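EDTA monooxygenase (EDTA-degrading bacterium BNC1, PDB 5DQP) probably acts as a flavin-dependent monooxygenase that uses reduced FMN supplied by a partner flavin reductase to break down EDTA with molecular oxygen. Local coordinates at residues 12-17 / 66-71; 40-45 / 84-89; 105-110 / 198-203; 367-372 / 401-406. One frame throughout, in Å; residues are numbered along the deposited sequence.

Interaction 1. Residues 12-17 / 66-71; sequences LNSSGV and KVRPEY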
loop_
_atom_site.group_PDB
_atom_site.type_symbol
_atom_site.label_atom_id
_atom_site.label_comp_id
_atom_site.label_asym_id
_atom_site.label_seq_id
_atom_site.Cartn_x
_atom_site.Cartn_y
_atom_site.Cartn_z
ATOM N N LEU A 12 -1.325 -13.620 8.193
ATOM C CA LEU A 12 -2.400 -12.750 8.649
ATOM C C LEU A 12 -3.554 -12.584 7.666
ATOM O O LEU A 12 -4.492 -11.839 7.968
ATOM C CB LEU A 12 -1.841 -11.362 9.016
ATOM C CG LEU A 12 -2.309 -10.920 10.415
ATOM C CD1 LEU A 12 -1.833 -11.879 11.527
ATOM C CD2 LEU A 12 -1.879 -9.495 10.720
ATOM N N ASN A 13 -3.548 -13.284 6.541
ATOM C CA ASN A 13 -4.566 -13.054 5.513
ATOM C C ASN A 13 -5.983 -13.383 5.976
ATOM O O ASN A 13 -6.248 -14.454 6.538
ATOM C CB ASN A 13 -4.255 -13.892 4.278
ATOM C CG ASN A 13 -3.008 -13.436 3.578
ATOM O OD1 ASN A 13 -1.922 -13.703 4.029
ATOM N ND2 ASN A 13 -3.167 -12.750 2.468
ATOM N N SER A 14 -6.903 -12.474 5.677
ATOM C CA SER A 14 -8.346 -12.775 5.604
ATOM C C SER A 14 -8.808 -13.406 6.915
ATOM O O SER A 14 -8.533 -12.853 7.992
ATOM C CB SER A 14 -8.595 -13.615 4.351
ATOM O OG SER A 14 -9.977 -13.911 4.226
ATOM N N SER A 15 -9.525 -14.536 6.886
ATOM C CA SER A 15 -10.179 -15.087 8.067
ATOM C C SER A 15 -9.455 -16.294 8.635
ATOM O O SER A 15 -9.912 -16.868 9.625
ATOM C CB SER A 15 -11.627 -15.469 7.734
ATOM O OG SER A 15 -11.669 -16.339 6.616
ATOM N N GLY A 16 -8.330 -16.674 8.052
ATOM C CA GLY A 16 -7.681 -17.933 8.364
ATOM C C GLY A 16 -7.408 -18.722 7.099
ATOM O O GLY A 16 -7.944 -18.438 6.031
ATOM N N VAL A 17 -6.555 -19.751 7.257
ATOM C CA VAL A 17 -6.158 -20.571 6.117
ATOM C C VAL A 17 -7.259 -21.554 5.710
ATOM O O VAL A 17 -7.375 -21.890 4.529
ATOM C CB VAL A 17 -4.831 -21.313 6.379
ATOM C CG1 VAL A 17 -4.915 -22.133 7.617
ATOM C CG2 VAL A 17 -4.508 -22.234 5.205
ATOM N N LYS A 66 -17.308 -21.857 -1.816
ATOM C CA LYS A 66 -16.876 -22.677 -0.698
ATOM C C LYS A 66 -15.541 -22.240 -0.105
ATOM O O LYS A 66 -15.030 -22.924 0.791
ATOM C CB LYS A 66 -16.766 -24.136 -1.144
ATOM C CG LYS A 66 -18.043 -24.701 -1.738
ATOM C CD LYS A 66 -19.153 -24.707 -0.701
ATOM C CE LYS A 66 -20.429 -25.364 -1.232
ATOM N NZ LYS A 66 -21.472 -25.517 -0.177
ATOM N N VAL A 67 -14.940 -21.153 -0.590
ATOM C CA VAL A 67 -13.584 -20.786 -0.173
ATOM C C VAL A 67 -13.532 -19.296 0.109
ATOM O O VAL A 67 -13.738 -18.477 -0.793
ATOM C CB VAL A 67 -12.520 -21.158 -1.216
ATOM C CG1 VAL A 67 -11.153 -20.748 -0.709
ATOM C CG2 VAL A 67 -12.560 -22.660 -1.509
ATOM N N ARG A 68 -13.256 -18.948 1.354
ATOM C CA ARG A 68 -13.080 -17.552 1.696
ATOM C C ARG A 68 -12.074 -16.907 0.738
ATOM O O ARG A 68 -11.119 -17.572 0.292
ATOM C CB ARG A 68 -12.634 -17.430 3.158
ATOM C CG ARG A 68 -11.390 -18.218 3.498
ATOM C CD ARG A 68 -10.175 -17.318 3.556
ATOM N NE ARG A 68 -8.944 -18.097 3.550
ATOM C CZ ARG A 68 -8.483 -18.765 2.491
ATOM N NH1 ARG A 68 -9.155 -18.763 1.333
ATOM N NH2 ARG A 68 -7.352 -19.452 2.582
ATOM N N PRO A 69 -12.274 -15.639 0.363
ATOM C CA PRO A 69 -11.259 -14.945 -0.451
ATOM C C PRO A 69 -10.003 -14.709 0.380
ATOM O O PRO A 69 -10.073 -14.187 1.490
ATOM C CB PRO A 69 -11.945 -13.628 -0.832
ATOM C CG PRO A 69 -12.961 -13.393 0.242
ATOM C CD PRO A 69 -13.398 -14.755 0.742
ATOM N N GLU A 70 -8.860 -15.140 -0.147
ATOM C CA GLU A 70 -7.621 -15.082 0.624
ATOM C C GLU A 70 -6.999 -13.691 0.620
ATOM O O GLU A 70 -6.320 -13.313 1.582
ATOM C CB GLU A 70 -6.600 -16.093 0.076
ATOM C CG GLU A 70 -5.431 -16.293 1.041
ATOM C CD GLU A 70 -4.407 -17.318 0.558
ATOM O OE1 GLU A 70 -3.234 -17.288 1.028
ATOM O OE2 GLU A 70 -4.773 -18.153 -0.294
ATOM N N TYR A 71 -7.240 -12.915 -0.437
ATOM C CA TYR A 71 -6.573 -11.640 -0.667
ATOM C C TYR A 71 -7.587 -10.502 -0.754
ATOM O O TYR A 71 -7.734 -9.867 -1.807
ATOM C CB TYR A 71 -5.738 -11.724 -1.943
ATOM C CG TYR A 71 -5.077 -13.087 -2.183
ATOM C CD1 TYR A 71 -4.076 -13.554 -1.340
ATOM C CD2 TYR A 71 -5.435 -13.879 -3.268
ATOM C CE1 TYR A 71 -3.453 -14.776 -1.559
ATOM C CE2 TYR A 71 -4.817 -15.121 -3.496
ATOM C CZ TYR A 71 -3.824 -15.543 -2.647
ATOM O OH TYR A 71 -3.204 -16.738 -2.858
#

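Interaction 2. Residues 40-45 / 84-89; sequences RSAEIA and GRVPDI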
loop_
_atom_site.group_PDB
_atom_site.type_symbol
_atom_site.label_atom_id
_atom_site.label_comp_id
_atom_site.label_asym_id
_atom_site.label_seq_id
_atom_site.Cartn_x
_atom_site.Cartn_y
_atom_site.Cartn_z
ATOM N N ARG A 40 -6.648 -6.572 15.421
ATOM C CA ARG A 40 -6.795 -7.560 16.479
ATOM C C ARG A 40 -5.744 -8.657 16.346
ATOM O O ARG A 40 -5.071 -9.013 17.322
ATOM C CB ARG A 40 -8.212 -8.135 16.463
ATOM C CG ARG A 40 -8.525 -9.144 17.589
ATOM C CD ARG A 40 -10.063 -9.213 17.838
ATOM N NE ARG A 40 -10.506 -10.430 18.526
ATOM C CZ ARG A 40 -11.784 -10.767 18.726
ATOM N NH1 ARG A 40 -12.769 -9.978 18.294
ATOM N NH2 ARG A 40 -12.084 -11.909 19.352
ATOM N N SER A 41 -5.559 -9.180 15.132
ATOM C CA SER A 41 -4.591 -10.257 14.961
ATOM C C SER A 41 -3.168 -9.759 15.121
ATOM O O SER A 41 -2.312 -10.478 15.655
ATOM C CB SER A 41 -4.755 -10.911 13.594
ATOM O OG SER A 41 -5.856 -11.775 13.633
ATOM N N ALA A 42 -2.876 -8.543 14.636
ATOM C CA ALA A 42 -1.499 -8.074 14.744
ATOM C C ALA A 42 -1.148 -7.757 16.194
ATOM O O ALA A 42 -0.007 -7.973 16.611
ATOM C CB ALA A 42 -1.262 -6.855 13.839
ATOM N N GLU A 43 -2.117 -7.248 16.968
ATOM C CA GLU A 43 -1.893 -6.991 18.394
ATOM C C GLU A 43 -1.752 -8.295 19.187
ATOM O O GLU A 43 -1.024 -8.337 20.186
ATOM C CB GLU A 43 -3.030 -6.136 18.966
ATOM C CG GLU A 43 -2.981 -4.617 18.642
ATOM C CD GLU A 43 -1.921 -3.795 19.443
ATOM O OE1 GLU A 43 -1.926 -2.544 19.306
ATOM O OE2 GLU A 43 -1.089 -4.373 20.196
ATOM N N ILE A 44 -2.431 -9.368 18.772
ATOM C CA ILE A 44 -2.179 -10.666 19.393
ATOM C C ILE A 44 -0.750 -11.129 19.106
ATOM O O ILE A 44 -0.035 -11.576 20.008
ATOM C CB ILE A 44 -3.223 -11.698 18.930
ATOM C CG1 ILE A 44 -4.579 -11.407 19.590
ATOM C CG2 ILE A 44 -2.750 -13.141 19.216
ATOM C CD1 ILE A 44 -5.743 -12.143 18.902
ATOM N N ALA A 45 -0.309 -11.033 17.849
ATOM C CA ALA A 45 1.062 -11.434 17.535
ATOM C C ALA A 45 2.071 -10.551 18.267
ATOM O O ALA A 45 3.108 -11.035 18.737
ATOM C CB ALA A 45 1.287 -11.392 16.017
ATOM N N GLY A 84 0.805 1.502 10.956
ATOM C CA GLY A 84 0.471 2.831 11.438
ATOM C C GLY A 84 -0.121 2.808 12.831
ATOM O O GLY A 84 0.009 3.777 13.577
ATOM N N ARG A 85 -0.750 1.692 13.208
ATOM C CA ARG A 85 -1.516 1.544 14.438
ATOM C C ARG A 85 -0.853 0.638 15.469
ATOM O O ARG A 85 -0.920 0.919 16.667
ATOM C CB ARG A 85 -2.913 0.988 14.116
ATOM C CG ARG A 85 -3.664 0.476 15.354
ATOM C CD ARG A 85 -4.650 1.506 15.888
ATOM N NE ARG A 85 -5.549 1.927 14.815
ATOM C CZ ARG A 85 -6.803 1.515 14.662
ATOM N NH1 ARG A 85 -7.518 1.963 13.639
ATOM N NH2 ARG A 85 -7.346 0.668 15.533
ATOM N N VAL A 86 -0.219 -0.443 15.049
ATOM C CA VAL A 86 0.377 -1.428 15.947
ATOM C C VAL A 86 1.894 -1.254 15.905
ATOM O O VAL A 86 2.496 -1.435 14.843
ATOM C CB VAL A 86 -0.031 -2.850 15.546
ATOM C CG1 VAL A 86 0.480 -3.867 16.555
ATOM C CG2 VAL A 86 -1.572 -2.934 15.382
ATOM N N PRO A 87 2.545 -0.924 17.017
ATOM C CA PRO A 87 4.009 -0.801 17.032
ATOM C C PRO A 87 4.711 -2.157 17.094
ATOM O O PRO A 87 4.087 -3.207 17.227
ATOM C CB PRO A 87 4.273 0.007 18.301
ATOM C CG PRO A 87 3.146 -0.373 19.215
ATOM C CD PRO A 87 1.941 -0.582 18.319
ATOM N N ASP A 88 6.041 -2.109 16.937
ATOM C CA ASP A 88 6.945 -3.225 17.214
ATOM C C ASP A 88 6.943 -4.316 16.148
ATOM O O ASP A 88 7.982 -4.642 15.582
ATOM C CB ASP A 88 6.607 -3.857 18.569
ATOM C CG ASP A 88 6.857 -2.911 19.737
ATOM O OD1 ASP A 88 7.874 -2.171 19.731
ATOM O OD2 ASP A 88 6.035 -2.922 20.669
ATOM N N ILE A 89 5.796 -4.930 15.899
ATOM C CA ILE A 89 5.808 -6.137 15.097
ATOM C C ILE A 89 6.152 -5.803 13.657
ATOM O O ILE A 89 5.673 -4.809 13.095
ATOM C CB ILE A 89 4.457 -6.851 15.199
ATOM C CG1 ILE A 89 4.545 -8.178 14.445
ATOM C CG2 ILE A 89 3.360 -5.923 14.734
ATOM C CD1 ILE A 89 3.604 -9.170 14.950
#

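Interaction 3. Residues 105-110 / 198-203; sequences LARQIA and LNVPLP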
loop_
_atom_site.group_PDB
_atom_site.type_symbol
_atom_site.label_atom_id
_atom_site.label_comp_id
_atom_site.label_asym_id
_atom_site.label_seq_id
_atom_site.Cartn_x
_atom_site.Cartn_y
_atom_site.Cartn_z
ATOM N N LEU A 105 7.136 -0.269 -7.189
ATOM C CA LEU A 105 7.308 -1.241 -6.111
ATOM C C LEU A 105 8.453 -0.853 -5.178
ATOM O O LEU A 105 8.310 -0.908 -3.950
ATOM C CB LEU A 105 7.532 -2.636 -6.690
ATOM C CG LEU A 105 7.576 -3.744 -5.635
ATOM C CD1 LEU A 105 7.065 -5.017 -6.206
ATOM C CD2 LEU A 105 9.021 -3.934 -5.141
ATOM N N ALA A 106 9.609 -0.473 -5.738
ATOM C CA ALA A 106 10.735 -0.039 -4.900
ATOM C C ALA A 106 10.300 1.066 -3.936
ATOM O O ALA A 106 10.603 1.046 -2.732
ATOM C CB ALA A 106 11.890 0.450 -5.791
ATOM N N ARG A 107 9.567 2.034 -4.474
ATOM C CA ARG A 107 9.158 3.216 -3.740
ATOM C C ARG A 107 8.090 2.899 -2.693
ATOM O O ARG A 107 8.092 3.471 -1.596
ATOM C CB ARG A 107 8.662 4.233 -4.757
ATOM C CG ARG A 107 7.683 5.193 -4.244
ATOM C CD ARG A 107 7.287 6.169 -5.322
ATOM N NE ARG A 107 7.171 7.484 -4.724
ATOM C CZ ARG A 107 6.269 8.384 -5.076
ATOM N NH1 ARG A 107 6.257 9.554 -4.467
ATOM N NH2 ARG A 107 5.385 8.113 -6.032
ATOM N N GLN A 108 7.182 1.974 -3.002
ATOM C CA GLN A 108 6.117 1.658 -2.061
ATOM C C GLN A 108 6.618 0.777 -0.912
ATOM O O GLN A 108 6.283 1.025 0.249
ATOM C CB GLN A 108 4.954 1.015 -2.811
ATOM C CG GLN A 108 4.169 2.013 -3.635
ATOM C CD GLN A 108 2.923 1.393 -4.253
ATOM O OE1 GLN A 108 2.855 0.179 -4.423
ATOM N NE2 GLN A 108 1.934 2.225 -4.588
ATOM N N ILE A 109 7.455 -0.218 -1.198
ATOM C CA ILE A 109 8.060 -0.984 -0.102
ATOM C C ILE A 109 8.989 -0.094 0.731
ATOM O O ILE A 109 9.030 -0.201 1.961
ATOM C CB ILE A 109 8.810 -2.217 -0.641
ATOM C CG1 ILE A 109 7.874 -3.115 -1.462
ATOM C CG2 ILE A 109 9.526 -2.984 0.510
ATOM C CD1 ILE A 109 6.739 -3.724 -0.677
ATOM N N ALA A 110 9.770 0.764 0.078
ATOM C CA ALA A 110 10.696 1.618 0.823
ATOM C C ALA A 110 9.945 2.634 1.665
ATOM O O ALA A 110 10.378 2.969 2.775
ATOM C CB ALA A 110 11.662 2.326 -0.130
ATOM N N LEU A 198 15.550 6.889 -6.885
ATOM C CA LEU A 198 14.340 6.750 -6.098
ATOM C C LEU A 198 14.143 7.986 -5.236
ATOM O O LEU A 198 15.106 8.578 -4.755
ATOM C CB LEU A 198 14.438 5.524 -5.204
ATOM C CG LEU A 198 13.193 4.935 -4.563
ATOM C CD1 LEU A 198 12.271 4.428 -5.658
ATOM C CD2 LEU A 198 13.614 3.793 -3.616
ATOM N N ASN A 199 12.876 8.375 -5.038
ATOM C CA ASN A 199 12.524 9.490 -4.168
ATOM C C ASN A 199 12.120 9.041 -2.755
ATOM O O ASN A 199 11.294 9.681 -2.101
ATOM C CB ASN A 199 11.424 10.335 -4.813
ATOM C CG ASN A 199 10.126 9.577 -5.000
ATOM O OD1 ASN A 199 10.077 8.351 -4.906
ATOM N ND2 ASN A 199 9.065 10.309 -5.288
ATOM N N VAL A 200 12.716 7.971 -2.252
ATOM C CA VAL A 200 12.580 7.567 -0.856
ATOM C C VAL A 200 13.993 7.225 -0.418
ATOM O O VAL A 200 14.662 6.453 -1.104
ATOM C CB VAL A 200 11.643 6.360 -0.672
ATOM C CG1 VAL A 200 11.565 5.975 0.814
ATOM C CG2 VAL A 200 10.252 6.631 -1.249
ATOM N N PRO A 201 14.499 7.768 0.684
ATOM C CA PRO A 201 15.917 7.573 1.003
ATOM C C PRO A 201 16.187 6.267 1.739
ATOM O O PRO A 201 15.353 5.759 2.492
ATOM C CB PRO A 201 16.230 8.774 1.899
ATOM C CG PRO A 201 14.928 8.929 2.664
ATOM C CD PRO A 201 13.823 8.629 1.675
ATOM N N LEU A 202 17.391 5.739 1.520
ATOM C CA LEU A 202 17.849 4.570 2.250
ATOM C C LEU A 202 17.925 4.913 3.733
ATOM O O LEU A 202 18.500 5.945 4.094
ATOM C CB LEU A 202 19.224 4.123 1.759
ATOM C CG LEU A 202 19.803 2.797 2.268
ATOM C CD1 LEU A 202 18.924 1.620 1.826
ATOM C CD2 LEU A 202 21.189 2.626 1.721
ATOM N N PRO A 203 17.353 4.104 4.606
ATOM C CA PRO A 203 17.473 4.363 6.038
ATOM C C PRO A 203 18.861 3.993 6.519
ATOM O O PRO A 203 19.564 3.226 5.851
ATOM C CB PRO A 203 16.403 3.444 6.655
ATOM C CG PRO A 203 15.521 3.012 5.465
ATOM C CD PRO A 203 16.481 2.954 4.320
HETATM O O HOH W 1 8.185 9.028 -2.308
#

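Interaction 4. Residues 367-372 / 401-406; sequences DRLIDW and PILQSR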
loop_
_atom_site.group_PDB
_atom_site.type_symbol
_atom_site.label_atom_id
_atom_site.label_comp_id
_atom_site.label_asym_id
_atom_site.label_seq_id
_atom_site.Cartn_x
_atom_site.Cartn_y
_atom_site.Cartn_z
ATOM N N ASP A 367 7.369 -28.859 21.390
ATOM C CA ASP A 367 8.383 -29.905 21.281
ATOM C C ASP A 367 8.779 -30.144 19.837
ATOM O O ASP A 367 9.963 -30.299 19.540
ATOM C CB ASP A 367 7.889 -31.221 21.909
ATOM C CG ASP A 367 7.651 -31.096 23.408
ATOM O OD1 ASP A 367 7.930 -29.997 23.954
ATOM O OD2 ASP A 367 7.182 -32.087 24.025
ATOM N N ARG A 368 7.808 -30.186 18.923
ATOM C CA ARG A 368 8.160 -30.346 17.512
ATOM C C ARG A 368 8.925 -29.131 16.983
ATOM O O ARG A 368 9.943 -29.280 16.295
ATOM C CB ARG A 368 6.907 -30.607 16.676
ATOM C CG ARG A 368 7.257 -31.014 15.239
ATOM C CD ARG A 368 6.055 -31.086 14.338
ATOM N NE ARG A 368 5.049 -32.050 14.776
ATOM C CZ ARG A 368 4.958 -33.296 14.313
ATOM N NH1 ARG A 368 3.994 -34.107 14.752
ATOM N NH2 ARG A 368 5.843 -33.737 13.423
ATOM N N LEU A 369 8.474 -27.916 17.304
ATOM C CA LEU A 369 9.213 -26.736 16.850
ATOM C C LEU A 369 10.654 -26.764 17.344
ATOM O O LEU A 369 11.587 -26.528 16.574
ATOM C CB LEU A 369 8.527 -25.453 17.311
ATOM C CG LEU A 369 7.098 -25.314 16.748
ATOM C CD1 LEU A 369 6.495 -23.934 17.046
ATOM C CD2 LEU A 369 7.045 -25.592 15.268
ATOM N N ILE A 370 10.849 -27.023 18.640
ATOM C CA ILE A 370 12.190 -27.008 19.216
ATOM C C ILE A 370 13.022 -28.127 18.621
ATOM O O ILE A 370 14.235 -27.981 18.416
ATOM C CB ILE A 370 12.127 -27.139 20.747
ATOM C CG1 ILE A 370 11.445 -25.921 21.386
ATOM C CG2 ILE A 370 13.538 -27.376 21.316
ATOM C CD1 ILE A 370 11.290 -26.020 22.932
ATOM N N ASP A 371 12.390 -29.267 18.345
ATOM C CA ASP A 371 13.112 -30.376 17.743
ATOM C C ASP A 371 13.683 -29.978 16.390
ATOM O O ASP A 371 14.874 -30.181 16.117
ATOM C CB ASP A 371 12.192 -31.593 17.597
ATOM C CG ASP A 371 12.963 -32.833 17.121
ATOM O OD1 ASP A 371 14.092 -33.039 17.620
ATOM O OD2 ASP A 371 12.481 -33.574 16.237
ATOM N N TRP A 372 12.849 -29.387 15.528
ATOM C CA TRP A 372 13.341 -28.957 14.221
ATOM C C TRP A 372 14.395 -27.875 14.363
ATOM O O TRP A 372 15.458 -27.930 13.726
ATOM C CB TRP A 372 12.197 -28.444 13.353
ATOM C CG TRP A 372 11.463 -29.521 12.602
ATOM C CD1 TRP A 372 10.834 -30.606 13.135
ATOM C CD2 TRP A 372 11.238 -29.577 11.188
ATOM N NE1 TRP A 372 10.227 -31.339 12.139
ATOM C CE2 TRP A 372 10.465 -30.732 10.935
ATOM C CE3 TRP A 372 11.624 -28.774 10.114
ATOM C CZ2 TRP A 372 10.062 -31.095 9.651
ATOM C CZ3 TRP A 372 11.229 -29.130 8.836
ATOM C CH2 TRP A 372 10.450 -30.286 8.614
ATOM N N PRO A 401 4.496 -19.060 25.280
ATOM C CA PRO A 401 5.086 -19.053 26.628
ATOM C C PRO A 401 5.908 -20.310 26.932
ATOM O O PRO A 401 6.892 -20.232 27.682
ATOM C CB PRO A 401 3.860 -18.921 27.535
ATOM C CG PRO A 401 2.830 -18.258 26.658
ATOM C CD PRO A 401 3.025 -18.908 25.339
ATOM N N ILE A 402 5.546 -21.455 26.350
ATOM C CA ILE A 402 6.391 -22.635 26.459
ATOM C C ILE A 402 7.735 -22.360 25.811
ATOM O O ILE A 402 8.791 -22.571 26.419
ATOM C CB ILE A 402 5.692 -23.866 25.839
ATOM C CG1 ILE A 402 4.323 -24.107 26.503
ATOM C CG2 ILE A 402 6.596 -25.096 25.952
ATOM C CD1 ILE A 402 3.594 -25.403 26.029
ATOM N N LEU A 403 7.712 -21.842 24.577
ATOM C CA LEU A 403 8.953 -21.541 23.886
ATOM C C LEU A 403 9.779 -20.545 24.664
ATOM O O LEU A 403 11.012 -20.624 24.653
ATOM C CB LEU A 403 8.683 -21.009 22.473
ATOM C CG LEU A 403 7.961 -21.960 21.490
ATOM C CD1 LEU A 403 7.685 -21.263 20.172
ATOM C CD2 LEU A 403 8.746 -23.266 21.259
ATOM N N GLN A 404 9.128 -19.570 25.311
ATOM C CA GLN A 404 9.893 -18.601 26.091
ATOM C C GLN A 404 10.478 -19.246 27.354
ATOM O O GLN A 404 11.643 -19.012 27.682
ATOM C CB GLN A 404 9.030 -17.384 26.435
ATOM C CG GLN A 404 8.781 -16.442 25.254
ATOM C CD GLN A 404 7.514 -15.630 25.431
ATOM O OE1 GLN A 404 6.685 -15.956 26.281
ATOM N NE2 GLN A 404 7.332 -14.586 24.606
ATOM N N SER A 405 9.708 -20.078 28.057
ATOM C CA SER A 405 10.287 -20.810 29.200
ATOM C C SER A 405 11.454 -21.668 28.762
ATOM O O SER A 405 12.470 -21.776 29.462
ATOM C CB SER A 405 9.247 -21.716 29.860
ATOM O OG SER A 405 8.095 -20.985 30.208
ATOM N N ARG A 406 11.298 -22.336 27.622
ATOM C CA ARG A 406 12.357 -23.180 27.111
ATOM C C ARG A 406 13.630 -22.402 26.795
ATOM O O ARG A 406 14.670 -23.025 26.572
ATOM C CB ARG A 406 11.839 -23.916 25.877
ATOM C CG ARG A 406 10.658 -24.836 26.203
ATOM C CD ARG A 406 11.148 -26.159 26.726
ATOM N NE ARG A 406 10.238 -26.754 27.690
ATOM C CZ ARG A 406 9.573 -27.879 27.490
ATOM N NH1 ARG A 406 9.725 -28.552 26.339
ATOM N NH2 ARG A 406 8.771 -28.327 28.455
#

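Interaction 1. Residues 12-17 / 66-71
Arg68 and Ser14 make the two firm hydrogen bonds of this contact between two loops that follow neighbouring parallel strands, 7-11 and 52-55, of the TIM-barrel fold of luciferase-like monooxygenases. Residues 13-16 form a type II' beta turn, and its polar groups face residues 68-71. The hydrogen bonds come first. Arg68 NE reaches Gly16 O at 2.7 Å, nearly straight off the end of the carbonyl and close to the guanidinium plane; the bend of the arginine chain at chi2 (102°) brings NE there. Ser14 OG donates to Pro69 O at 2.8 Å, tilted 19° from the carbonyl plane. Asn13 ND2 makes a weaker bond to Glu70 O at 3.3 Å, its stronger partner being Ala56 O.

Van der Waals contacts fill in around these bonds. Arg68 CD lies 3.5 Å from Ser14 OG, while Ser15 OG, hydrogen-bonded to Ser21, sits beside the same methylene. The contact probably lies near the flavin site: the Tyr71 side chain is about 4 Å from that of Asp57, a predicted FMN ligand. Asn13 ND2 meets the edge of the Tyr71 ring, 4.0 Å from CD1, with the amide and ring planes 85° apart.

Interaction 2. Residues 40-45 / 84-89
Val86 packs against Ala42 and Glu43, and Ile89 against Ala45, where helix 35-47 meets the end of helix 75-85 and the turn leading into strand 90-96, all on the outside of the TIM barrel. No hydrogen bond crosses between 40-45 and 84-89; the first shell is van der Waals packing. Val86 presents both methyls: CG2 lies 4.2 Å from Ala42 CB and 3.9 Å from Glu43 CG, while CG1 lies 3.8 Å from Glu43 CD. Glu43 is bent at chi2 (-75°), which folds its aliphatic part and carboxylate alongside the valine, the two side chains running past each other in opposite directions.

One step out, Arg46 on the same helix forms a salt bridge with Asp88 and a long, weak ion pair with Glu43, so a single arginine spans both sides of the contact. Arg119 holds the turn, its NH2 hydrogen-bonded to the carbonyls of Val86 and Ile89. Arg85 pairs with Glu36 and, through NE, bonds Gly84 O of the second subunit, an exchange that the subunits make reciprocally. Within the turn, Ile89 N bonds Pro87 O at 2.8 Å. Ile89 CG1 stands anti to the backbone N (chi1 -175°), and this extends the chain toward the helix until CD1 comes within a tight 3.4 Å of Ala45 CB.

Interaction 3. Residues 105-110 / 198-203
Arg107 leaves helix 102-115 of the TIM barrel and runs along residues 198-200, part of the long loop between strands 193-194 and 210-213. Its CB rests 3.7 Å from Leu198 CD1. CG, anti to the backbone N (chi1 154°), passes 4.2 Å from Val200 CG2, the two side chains crossing at about a right angle. CD lies 3.6 Å from Asn199 OD1, and NE comes 3.0 Å from the same oxygen. At the tip, ND2 of the Asn199 amide sits over one face of the guanidinium, the planes 40° apart. The amide is tilted, not stacked; NH1 and ND2 are only 3.0 Å apart, but both are donors. Each has its own acceptor in the second subunit: NH1 forms a salt bridge with Asp57, a predicted FMN ligand there, and ND2 makes a weak bond to Gln60 O. The arginine thus links this loop to the dimer interface.

One turn further along, Ala110 CB meets Val200 CG1 at 3.8 Å, and Leu198 packs also on Ala106 and on Trp161 of helix 143-161. A water in the guanidinium plane completes the path, accepting from Arg107 NH1 at 2.9 Å and donating to Asn199 O.

Interaction 4. Residues 367-372 / 401-406
Ile370 of helix 362-374 packs against both Leu403 of helix 390-405 and Arg406 of the same segment, 401-406, and meets each differently. Against Leu403 it slides past in the opposite direction, Ile370 CG1 coming 3.8 Å from Leu403 CD2. Against Arg406 it crosses at about a right angle: Ile370 CD1 abuts the aliphatic part of the arginine, 3.5 Å from CG and 3.7 Å from CB. Arg406 turns at chi2 (-83°) and again at chi3, so its chain passes over the isoleucine methyl before the guanidinium heads back toward the first helix.

There it pairs with Asp367, one turn before Ile370. The carboxylate and guanidinium are turned only 19° from each other, yet the groups meet through a single pair of atoms, Arg406 NH1 and Asp367 OD1, 3.3 Å apart. The bond is weak and bent (124° at the hydrogen), a salt bridge between two solvent-exposed residues. On the inner side, Leu369 CD1 approaches Leu403 CD1 at 4.3 Å, and Leu369 continues onto Phe267 of strand 262-271. An apolar seam edged by an ion pair thus joins two helices that flank strand 380-383 in sequence, part of the outer helical layer of the TIM barrel.

From the N terminus, the chain leaves strand 7-11 into residues 12-17, passes through helix 35-47, and after strand 52-55 reaches 66-71, closing interaction 1. Interaction 2 opens at 40-45, inside that loop, and closes at 84-89 beyond it, so the two cross. They also touch, Leu12 packing on Ser41 and Ala42, which ties the loop after strand 7-11 to helix 35-47 on the outside of the barrel. Interaction 3 follows in series, with 87 residues between its segments, from helix 102-115 to the loop before strand 210-213. Interaction 4 closes last, about 37 Å from interaction 3 between centres, joining helices 362-374 and 390-405. Interactions 1, 2 and 3 all touch the second subunit; interaction 4 does not.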